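Local coordinates for AT-less polyketide synthase (Streptomyces platensis subsp. rosaceus, PDB 4TKT), which probably catalyses decarboxylative Claisen condensation as a ketosynthase domain of the isomigrastatin polyketide synthase assembly line, at residues 474-479 with 523-528. Sequence-based numbering, arbitrary orientation.
Sequences ESAGRL and DALDAC
L525 meets L479 through different first torsions: L525 sends CG anti to its own carbonyl carbon (chi1 -69°), while L479 turns CG anti to the backbone N (chi1 178°). Their branched ends then cross at a slant, L525 CD1 resting 3.7 Å from L479 CG and L479 CD2 lying 4.0 Å from L525 CD2. One turn before L479, A476 faces the partner helix with nothing but a methyl. Its CB sits 3.6 Å from the carbonyl O of L525 and 4.0 Å from C528 SG. The backbones draw close here, with the CA atoms of A476 and L525 5.1 Å apart. In return, L525 CB packs 3.7 Å from the carbonyl O of A476. No hydrogen bond links 474-479 to 523-528; buried van der Waals packing of aliphatic side chains, C528 SG and two backbone carbonyls carries the contact, with the local axes 7.9 Å apart at 144°, roughly antiparallel. Outside the pair, L479 also touches L464, while L525 and C528 touch F511. A salt bridge from D526 to R480 adds a polar tie between the two helices. Near-antiparallel helices 469-482 and 518-530 form a helical layer packed on strands 460-466 and 509-515, an alpha/beta arrangement in the RhiE-like KS-MAT linker domain.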
ATOM      1  N   GLU A 474       9.496  -1.945  22.095  1.00 38.91           N
ATOM      2  CA  GLU A 474       8.553  -1.165  21.308  1.00 42.63           C
ATOM      3  C   GLU A 474       7.542  -2.080  20.611  1.00 40.86           C
ATOM      4  O   GLU A 474       6.340  -1.812  20.626  1.00 40.86           O
ATOM      5  CB  GLU A 474       9.304  -0.310  20.284  1.00 52.28           C
ATOM      6  CG  GLU A 474       8.423   0.595  19.435  1.00 72.27           C
ATOM      7  CD  GLU A 474       8.065   1.899  20.126  1.00 87.07           C
ATOM      8  OE1 GLU A 474       8.356   2.041  21.333  1.00 90.08           O
ATOM      9  OE2 GLU A 474       7.496   2.788  19.455  1.00 93.67           O
ATOM     10  N   SER A 475       8.034  -3.161  20.010  1.00 40.67           N
ATOM     11  CA  SER A 475       7.170  -4.144  19.357  1.00 44.78           C
ATOM     12  C   SER A 475       6.182  -4.760  20.337  1.00 47.87           C
ATOM     13  O   SER A 475       5.016  -4.975  20.004  1.00 46.29           O
ATOM     14  CB  SER A 475       8.000  -5.255  18.710  1.00 52.36           C
ATOM     15  OG  SER A 475       8.790  -4.760  17.646  1.00 59.78           O
ATOM     16  N   ALA A 476       6.658  -5.047  21.546  1.00 44.65           N
ATOM     17  CA  ALA A 476       5.821  -5.645  22.577  1.00 44.16           C
ATOM     18  C   ALA A 476       4.677  -4.708  22.940  1.00 47.17           C
ATOM     19  O   ALA A 476       3.544  -5.142  23.145  1.00 45.62           O
ATOM     20  CB  ALA A 476       6.648  -5.985  23.809  1.00 38.42           C
ATOM     21  N   GLY A 477       4.983  -3.418  23.009  1.00 39.14           N
ATOM     22  CA  GLY A 477       3.982  -2.418  23.320  1.00 42.09           C
ATOM     23  C   GLY A 477       2.929  -2.295  22.237  1.00 43.68           C
ATOM     24  O   GLY A 477       1.736  -2.224  22.528  1.00 47.36           O
ATOM     25  N   ARG A 478       3.367  -2.272  20.982  1.00 44.16           N
ATOM     26  CA  ARG A 478       2.445  -2.087  19.867  1.00 42.87           C
ATOM     27  C   ARG A 478       1.580  -3.329  19.662  1.00 46.56           C
ATOM     28  O   ARG A 478       0.421  -3.225  19.258  1.00 47.61           O
ATOM     29  CB  ARG A 478       3.211  -1.741  18.585  1.00 39.06           C
ATOM     30  CG  ARG A 478       4.120  -0.524  18.727  1.00 50.72           C
ATOM     31  CD  ARG A 478       4.105   0.382  17.495  1.00 62.83           C
ATOM     32  NE  ARG A 478       4.765  -0.215  16.336  1.00 68.65           N
ATOM     33  CZ  ARG A 478       4.160  -0.474  15.180  1.00 71.13           C
ATOM     34  NH1 ARG A 478       2.874  -0.184  15.021  1.00 75.70           N
ATOM     35  NH2 ARG A 478       4.839  -1.019  14.180  1.00 65.52           N
ATOM     36  N   LEU A 479       2.140  -4.500  19.948  1.00 38.56           N
ATOM     37  CA  LEU A 479       1.383  -5.743  19.862  1.00 38.63           C
ATOM     38  C   LEU A 479       0.386  -5.826  21.010  1.00 46.58           C
ATOM     39  O   LEU A 479      -0.740  -6.298  20.841  1.00 47.62           O
ATOM     40  CB  LEU A 479       2.317  -6.952  19.879  1.00 38.10           C
ATOM     41  CG  LEU A 479       1.644  -8.326  19.842  1.00 38.23           C
ATOM     42  CD1 LEU A 479       0.780  -8.464  18.603  1.00 38.14           C
ATOM     43  CD2 LEU A 479       2.678  -9.437  19.901  1.00 37.76           C
ATOM     44  N   ASP A 523      -0.497  -9.276  29.447  1.00 49.77           N
ATOM     45  CA  ASP A 523       0.286  -8.992  30.647  1.00 50.79           C
ATOM     46  C   ASP A 523       1.776  -9.183  30.402  1.00 41.17           C
ATOM     47  O   ASP A 523       2.593  -8.379  30.847  1.00 39.30           O
ATOM     48  CB  ASP A 523      -0.155  -9.879  31.814  1.00 64.49           C
ATOM     49  CG  ASP A 523      -1.497  -9.472  32.384  1.00 75.84           C
ATOM     50  OD1 ASP A 523      -2.017  -8.408  31.984  1.00 78.31           O
ATOM     51  OD2 ASP A 523      -2.022 -10.211  33.243  1.00 81.01           O
ATOM     52  N   ALA A 524       2.124 -10.257  29.700  1.00 39.11           N
ATOM     53  CA  ALA A 524       3.520 -10.552  29.405  1.00 38.42           C
ATOM     54  C   ALA A 524       4.111  -9.497  28.478  1.00 42.08           C
ATOM     55  O   ALA A 524       5.239  -9.046  28.678  1.00 44.26           O
ATOM     56  CB  ALA A 524       3.651 -11.936  28.791  1.00 45.78           C
ATOM     57  N   LEU A 525       3.337  -9.104  27.470  1.00 37.32           N
ATOM     58  CA  LEU A 525       3.761  -8.079  26.520  1.00 36.48           C
ATOM     59  C   LEU A 525       3.956  -6.735  27.207  1.00 43.13           C
ATOM     60  O   LEU A 525       4.916  -6.019  26.927  1.00 45.36           O
ATOM     61  CB  LEU A 525       2.743  -7.946  25.388  1.00 36.54           C
ATOM     62  CG  LEU A 525       2.676  -9.149  24.447  1.00 42.83           C
ATOM     63  CD1 LEU A 525       1.502  -9.031  23.487  1.00 36.97           C
ATOM     64  CD2 LEU A 525       3.988  -9.300  23.690  1.00 35.91           C
ATOM     65  N   ASP A 526       3.040  -6.400  28.111  1.00 42.07           N
ATOM     66  CA  ASP A 526       3.128  -5.154  28.858  1.00 45.33           C
ATOM     67  C   ASP A 526       4.374  -5.142  29.737  1.00 43.94           C
ATOM     68  O   ASP A 526       5.053  -4.122  29.854  1.00 46.61           O
ATOM     69  CB  ASP A 526       1.876  -4.947  29.712  1.00 49.99           C
ATOM     70  CG  ASP A 526       1.744  -3.522  30.214  1.00 57.56           C
ATOM     71  OD1 ASP A 526       2.122  -2.591  29.473  1.00 57.78           O
ATOM     72  OD2 ASP A 526       1.258  -3.330  31.349  1.00 62.73           O
ATOM     73  N   ALA A 527       4.670  -6.285  30.348  1.00 43.56           N
ATOM     74  CA  ALA A 527       5.834  -6.413  31.215  1.00 42.77           C
ATOM     75  C   ALA A 527       7.122  -6.209  30.426  1.00 45.12           C
ATOM     76  O   ALA A 527       8.018  -5.485  30.859  1.00 52.22           O
ATOM     77  CB  ALA A 527       5.840  -7.769  31.897  1.00 41.74           C
ATOM     78  N   CYS A 528       7.205  -6.852  29.268  1.00 40.13           N
ATOM     79  CA  CYS A 528       8.362  -6.709  28.394  1.00 41.06           C
ATOM     80  C   CYS A 528       8.491  -5.284  27.864  1.00 46.10           C
ATOM     81  O   CYS A 528       9.594  -4.745  27.773  1.00 50.07           O
ATOM     82  CB  CYS A 528       8.275  -7.690  27.228  1.00 39.46           C
ATOM     83  SG  CYS A 528       9.582  -7.484  26.002  1.00 54.05           S
TER